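Local structure of chlamydomonas reinhardtii THB1 (Chlamydomonas reinhardtii, 6CII) at residues F27-V32 / K48-Q53. The protein binds a single heme as a group I truncated hemoglobin, here with cyanide bound, and probably binds oxygen. Residues are numbered along the deposited sequence; the frame is centred on the assembly and turned at random.
Sequences FYERIV and KQRRKQ. With HEM (protoporphyrin IX containing Fe), chain B; CYN (cyanide ion), chain C.
Tyr-28 and Arg-50 mark the nearest backbone approach, with CA atoms 7.6 Å apart. The axes of 27-32 and 48-53 come no closer than 11.6 Å and run at 129° to each other. The CG of Tyr-28 is anti to the carbonyl carbon (chi1 -81°), which carries OH to the heme pocket. There Tyr-28 OH accepts two hydrogen bonds, from Gln-49 NE2 (3.1 Å, nearly straight) and from Gln-53 NE2 (3.1 Å). Tyr-28 OH donates a third, at 2.6 Å, to cyanide N. The ring stands perpendicular to the Gln-49 amide, and OH lies in that amide's plane. Gln-53 CB meets the ring edge, while Phe-27 CD2 sits over one face. At the outer end, Tyr-28 CB lies over a face of the Arg-50 guanidinium. Arg-50 NH2 forms a salt bridge of 3.3 Å to Glu-29 OE2, and Arg-50 NE pairs with Asp-25. A phenylalanine in place of Tyr-28 would probably leave the cyanide nitrogen without its donor and both glutamine amides without their shared acceptor. Lys-52 NZ bonds a heme propionate. This Tyr-Gln-Gln network is the polar part of the distal pocket, as in group I truncated hemoglobins with their 2-on-2 globin fold; Phe-41 completes the cyanide site.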
ATOM      1  N   PHE A  27       0.324   7.236   5.391  1.00  6.87           N
ATOM      2  CA  PHE A  27       0.602   7.067   3.970  1.00  9.09           C
ATOM      3  C   PHE A  27      -0.312   7.933   3.110  1.00  7.43           C
ATOM      4  O   PHE A  27       0.164   8.705   2.271  1.00  9.09           O
ATOM      5  CB  PHE A  27       0.454   5.565   3.712  1.00  9.54           C
ATOM      6  CG  PHE A  27       0.460   5.122   2.292  1.00 10.57           C
ATOM      7  CD1 PHE A  27       1.642   5.040   1.565  1.00 13.13           C
ATOM      8  CD2 PHE A  27      -0.706   4.613   1.745  1.00 10.01           C
ATOM      9  CE1 PHE A  27       1.660   4.516   0.295  1.00 10.16           C
ATOM     10  CE2 PHE A  27      -0.722   4.101   0.455  1.00 13.63           C
ATOM     11  CZ  PHE A  27       0.472   4.038  -0.282  1.00 14.74           C
ATOM     12  N   TYR A  28      -1.628   7.912   3.385  1.00  8.63           N
ATOM     13  CA  TYR A  28      -2.509   8.718   2.561  1.00  8.06           C
ATOM     14  C   TYR A  28      -2.491  10.197   2.941  1.00  9.24           C
ATOM     15  O   TYR A  28      -2.830  11.026   2.101  1.00  9.50           O
ATOM     16  CB  TYR A  28      -3.947   8.176   2.597  1.00  5.87           C
ATOM     17  CG  TYR A  28      -4.075   7.004   1.629  1.00  7.72           C
ATOM     18  CD1 TYR A  28      -3.760   7.162   0.278  1.00 11.14           C
ATOM     19  CD2 TYR A  28      -4.464   5.771   2.070  1.00  8.44           C
ATOM     20  CE1 TYR A  28      -3.837   6.101  -0.600  1.00  9.84           C
ATOM     21  CE2 TYR A  28      -4.565   4.703   1.192  1.00 10.80           C
ATOM     22  CZ  TYR A  28      -4.248   4.882  -0.126  1.00 12.13           C
ATOM     23  OH  TYR A  28      -4.325   3.802  -0.934  1.00 10.30           O
ATOM     24  N   GLU A  29      -2.156  10.561   4.189  1.00  8.85           N
ATOM     25  CA  GLU A  29      -1.953  11.986   4.464  1.00  9.06           C
ATOM     26  C   GLU A  29      -0.771  12.540   3.674  1.00 10.93           C
ATOM     27  O   GLU A  29      -0.843  13.667   3.160  1.00  9.61           O
ATOM     28  CB  GLU A  29      -1.778  12.244   5.970  1.00  9.83           C
ATOM     29  CG  GLU A  29      -3.073  11.966   6.780  1.00 11.23           C
ATOM     30  CD  GLU A  29      -4.305  12.829   6.388  1.00 15.52           C
ATOM     31  OE1 GLU A  29      -4.185  13.774   5.604  1.00 17.62           O
ATOM     32  OE2 GLU A  29      -5.418  12.536   6.864  1.00 24.38           O
ATOM     33  N   ARG A  30       0.314  11.759   3.545  1.00  7.57           N
ATOM     34  CA  ARG A  30       1.443  12.180   2.710  1.00  7.57           C
ATOM     35  C   ARG A  30       1.052  12.211   1.239  1.00  8.39           C
ATOM     36  O   ARG A  30       1.479  13.091   0.495  1.00 11.20           O
ATOM     37  CB  ARG A  30       2.635  11.229   2.893  1.00 10.04           C
ATOM     38  CG  ARG A  30       3.159  11.139   4.306  1.00 10.35           C
ATOM     39  CD  ARG A  30       4.221  10.044   4.421  1.00 11.95           C
ATOM     40  NE  ARG A  30       5.359  10.270   3.522  1.00 12.20           N
ATOM     41  CZ  ARG A  30       6.582  10.622   3.898  1.00 16.71           C
ATOM     42  NH1 ARG A  30       6.877  10.805   5.180  1.00 13.82           N
ATOM     43  NH2 ARG A  30       7.528  10.785   2.976  1.00 11.78           N
ATOM     44  N   ILE A  31       0.278  11.223   0.783  1.00  8.51           N
ATOM     45  CA  ILE A  31      -0.003  11.171  -0.650  1.00  5.65           C
ATOM     46  C   ILE A  31      -0.863  12.356  -1.072  1.00  9.04           C
ATOM     47  O   ILE A  31      -0.631  12.972  -2.126  1.00 10.00           O
ATOM     48  CB  ILE A  31      -0.643   9.818  -1.003  1.00 11.48           C
ATOM     49  CG1 ILE A  31       0.472   8.765  -1.061  1.00 14.39           C
ATOM     50  CG2 ILE A  31      -1.394   9.915  -2.318  1.00 11.76           C
ATOM     51  CD1 ILE A  31       0.005   7.300  -1.134  1.00 15.94           C
ATOM     52  N   VAL A  32      -1.847  12.733  -0.254  1.00 12.52           N
ATOM     53  CA  VAL A  32      -2.712  13.818  -0.691  1.00  9.98           C
ATOM     54  C   VAL A  32      -2.022  15.159  -0.562  1.00 11.97           C
ATOM     55  O   VAL A  32      -2.505  16.134  -1.136  1.00 12.92           O
ATOM     56  CB  VAL A  32      -4.060  13.823   0.057  1.00 13.25           C
ATOM     57  CG1 VAL A  32      -4.772  12.506  -0.134  1.00 13.43           C
ATOM     58  CG2 VAL A  32      -3.871  14.157   1.519  1.00 16.08           C
ATOM     59  N   LYS A  48     -13.111   5.235   2.165  1.00 10.85           N
ATOM     60  CA  LYS A  48     -13.235   3.911   1.580  1.00 11.90           C
ATOM     61  C   LYS A  48     -11.890   3.419   1.065  1.00 11.91           C
ATOM     62  O   LYS A  48     -11.572   2.229   1.187  1.00 12.21           O
ATOM     63  CB  LYS A  48     -14.276   3.937   0.466  1.00 12.63           C
ATOM     64  CG  LYS A  48     -15.698   4.330   0.924  1.00 11.12           C
ATOM     65  CD  LYS A  48     -16.667   4.281  -0.280  1.00 13.45           C
ATOM     66  CE  LYS A  48     -18.070   4.647   0.123  1.00 18.54           C
ATOM     67  NZ  LYS A  48     -18.988   4.433  -1.025  1.00 16.72           N
ATOM     68  N   GLN A  49     -11.084   4.320   0.498  1.00 10.04           N
ATOM     69  CA  GLN A  49      -9.795   3.910  -0.054  1.00 10.04           C
ATOM     70  C   GLN A  49      -8.849   3.444   1.044  1.00 10.98           C
ATOM     71  O   GLN A  49      -8.113   2.472   0.859  1.00 11.22           O
ATOM     72  CB  GLN A  49      -9.169   5.052  -0.846  1.00  9.05           C
ATOM     73  CG  GLN A  49      -7.792   4.678  -1.426  1.00 11.24           C
ATOM     74  CD  GLN A  49      -7.863   3.509  -2.408  1.00 12.74           C
ATOM     75  OE1 GLN A  49      -8.908   3.255  -3.044  1.00 13.63           O
ATOM     76  NE2 GLN A  49      -6.761   2.782  -2.535  1.00 14.00           N
ATOM     77  N   ARG A  50      -8.852   4.126   2.191  1.00 10.72           N
ATOM     78  CA  ARG A  50      -8.063   3.649   3.322  1.00 11.93           C
ATOM     79  C   ARG A  50      -8.468   2.238   3.712  1.00 11.89           C
ATOM     80  O   ARG A  50      -7.613   1.385   3.949  1.00 12.14           O
ATOM     81  CB  ARG A  50      -8.227   4.564   4.540  1.00  8.46           C
ATOM     82  CG  ARG A  50      -7.532   5.914   4.429  1.00 10.93           C
ATOM     83  CD  ARG A  50      -7.927   6.829   5.662  1.00 10.67           C
ATOM     84  NE  ARG A  50      -6.824   7.735   5.921  1.00 16.22           N
ATOM     85  CZ  ARG A  50      -6.572   8.822   5.207  1.00 17.30           C
ATOM     86  NH1 ARG A  50      -7.399   9.168   4.217  1.00 18.48           N
ATOM     87  NH2 ARG A  50      -5.503   9.573   5.492  1.00 11.41           N
ATOM     88  N   ARG A  51      -9.772   1.989   3.823  1.00 10.85           N
ATOM     89  CA  ARG A  51     -10.215   0.646   4.185  1.00 10.97           C
ATOM     90  C   ARG A  51      -9.744  -0.381   3.157  1.00 10.94           C
ATOM     91  O   ARG A  51      -9.320  -1.482   3.524  1.00 11.30           O
ATOM     92  CB  ARG A  51     -11.743   0.603   4.335  1.00 15.75           C
ATOM     93  CG  ARG A  51     -12.287  -0.815   4.394  1.00 24.35           C
ATOM     94  CD  ARG A  51     -13.779  -0.852   4.690  1.00 43.81           C
ATOM     95  NE  ARG A  51     -14.065  -0.413   6.054  1.00 58.09           N
ATOM     96  CZ  ARG A  51     -13.921  -1.182   7.131  1.00 50.95           C
ATOM     97  NH1 ARG A  51     -13.492  -2.428   7.004  1.00 55.14           N
ATOM     98  NH2 ARG A  51     -14.205  -0.702   8.334  1.00 51.72           N
ATOM     99  N   LYS A  52      -9.806  -0.040   1.864  1.00 11.09           N
ATOM    100  CA  LYS A  52      -9.361  -0.989   0.855  1.00 11.99           C
ATOM    101  C   LYS A  52      -7.874  -1.252   0.973  1.00 12.74           C
ATOM    102  O   LYS A  52      -7.426  -2.397   0.833  1.00 12.42           O
ATOM    103  CB  LYS A  52      -9.686  -0.468  -0.537  1.00 12.58           C
ATOM    104  CG  LYS A  52     -11.172  -0.496  -0.836  1.00 14.62           C
ATOM    105  CD  LYS A  52     -11.368   0.215  -2.158  1.00 21.59           C
ATOM    106  CE  LYS A  52     -12.726   0.020  -2.768  1.00 33.31           C
ATOM    107  NZ  LYS A  52     -12.721   0.799  -4.045  1.00 35.41           N
ATOM    108  N   GLN A  53      -7.092  -0.204   1.242  1.00  8.65           N
ATOM    109  CA  GLN A  53      -5.652  -0.403   1.326  1.00  7.97           C
ATOM    110  C   GLN A  53      -5.285  -1.213   2.560  1.00 11.94           C
ATOM    111  O   GLN A  53      -4.397  -2.066   2.497  1.00  9.63           O
ATOM    112  CB  GLN A  53      -4.933   0.962   1.316  1.00 11.48           C
ATOM    113  CG  GLN A  53      -3.406   0.843   1.170  1.00  8.68           C
ATOM    114  CD  GLN A  53      -2.998   0.229  -0.166  1.00 11.44           C
ATOM    115  OE1 GLN A  53      -2.739  -0.970  -0.291  1.00 14.17           O
ATOM    116  NE2 GLN A  53      -2.922   1.068  -1.169  1.00  9.64           N
TER
HETATM  117  CHA HEM B 201      -6.872   1.780  -5.900  1.00 10.16           C
HETATM  118  CHB HEM B 201      -3.171  -0.813  -4.026  1.00 10.21           C
HETATM  119  CHC HEM B 201       0.004   2.028  -6.512  1.00  9.43           C
HETATM  120  CHD HEM B 201      -3.702   5.140  -7.532  1.00 12.52           C
HETATM  121  C1A HEM B 201      -6.120   0.846  -5.228  1.00 11.67           C
HETATM  122  C2A HEM B 201      -6.674  -0.200  -4.401  1.00 11.09           C
HETATM  123  C3A HEM B 201      -5.662  -0.896  -3.885  1.00 10.73           C
HETATM  124  C4A HEM B 201      -4.423  -0.337  -4.335  1.00 11.00           C
HETATM  125  CMA HEM B 201      -5.714  -2.113  -2.935  1.00 13.11           C
HETATM  126  CAA HEM B 201      -8.194  -0.417  -4.219  1.00 14.43           C
HETATM  127  CBA HEM B 201      -8.673  -1.291  -5.387  1.00 18.94           C
HETATM  128  CGA HEM B 201     -10.096  -1.711  -5.159  1.00 19.92           C
HETATM  129  O1A HEM B 201     -10.292  -2.766  -4.510  1.00 22.88           O
HETATM  130  O2A HEM B 201     -11.019  -0.982  -5.604  1.00 27.28           O
HETATM  131  C1B HEM B 201      -2.020  -0.231  -4.533  1.00  9.90           C
HETATM  132  C2B HEM B 201      -0.692  -0.647  -4.182  1.00 15.01           C
HETATM  133  C3B HEM B 201       0.189   0.110  -4.838  1.00 12.14           C
HETATM  134  C4B HEM B 201      -0.540   1.066  -5.655  1.00 10.16           C
HETATM  135  CMB HEM B 201      -0.378  -1.799  -3.205  1.00 15.07           C
HETATM  136  CAB HEM B 201       1.711  -0.073  -4.699  1.00 15.53           C
HETATM  137  CBB HEM B 201       2.573   0.912  -4.923  1.00 20.24           C
HETATM  138  C1C HEM B 201      -0.749   3.093  -6.980  1.00 10.84           C
HETATM  139  C2C HEM B 201      -0.245   4.216  -7.749  1.00 11.55           C
HETATM  140  C3C HEM B 201      -1.270   5.046  -8.027  1.00 11.88           C
HETATM  141  C4C HEM B 201      -2.468   4.516  -7.422  1.00  9.25           C
HETATM  142  CMC HEM B 201       1.238   4.331  -8.179  1.00 12.57           C
HETATM  143  CAC HEM B 201      -1.278   6.393  -8.803  1.00 11.55           C
HETATM  144  CBC HEM B 201      -0.329   7.275  -8.530  1.00 19.33           C
HETATM  145  C1D HEM B 201      -4.847   4.469  -7.113  1.00  8.92           C
HETATM  146  C2D HEM B 201      -6.154   5.050  -7.199  1.00 11.08           C
HETATM  147  C3D HEM B 201      -7.054   4.144  -6.759  1.00 10.88           C
HETATM  148  C4D HEM B 201      -6.341   2.952  -6.390  1.00  9.01           C
HETATM  149  CMD HEM B 201      -6.434   6.486  -7.699  1.00 14.78           C
HETATM  150  CAD HEM B 201      -8.577   4.357  -6.673  1.00 12.14           C
HETATM  151  CBD HEM B 201      -9.186   4.216  -8.069  1.00 18.74           C
HETATM  152  CGD HEM B 201     -10.679   4.457  -7.991  1.00 27.45           C
HETATM  153  O1D HEM B 201     -11.196   5.272  -8.796  1.00 33.45           O
HETATM  154  O2D HEM B 201     -11.348   3.827  -7.131  1.00 24.25           O
HETATM  155  NA  HEM B 201      -4.742   0.714  -5.161  1.00  9.51           N
HETATM  156  NB  HEM B 201      -1.893   0.836  -5.433  1.00 13.54           N
HETATM  157  NC  HEM B 201      -2.129   3.292  -6.829  1.00  9.03           N
HETATM  158  ND  HEM B 201      -4.991   3.176  -6.604  1.00  8.71           N
HETATM  159 FE   HEM B 201      -3.470   1.991  -6.001  1.00 11.65          FE
HETATM  160  C   CYN C 202      -3.161   3.109  -4.336  1.00  9.72           C
HETATM  161  N   CYN C 202      -3.259   3.624  -3.323  1.00 15.40           N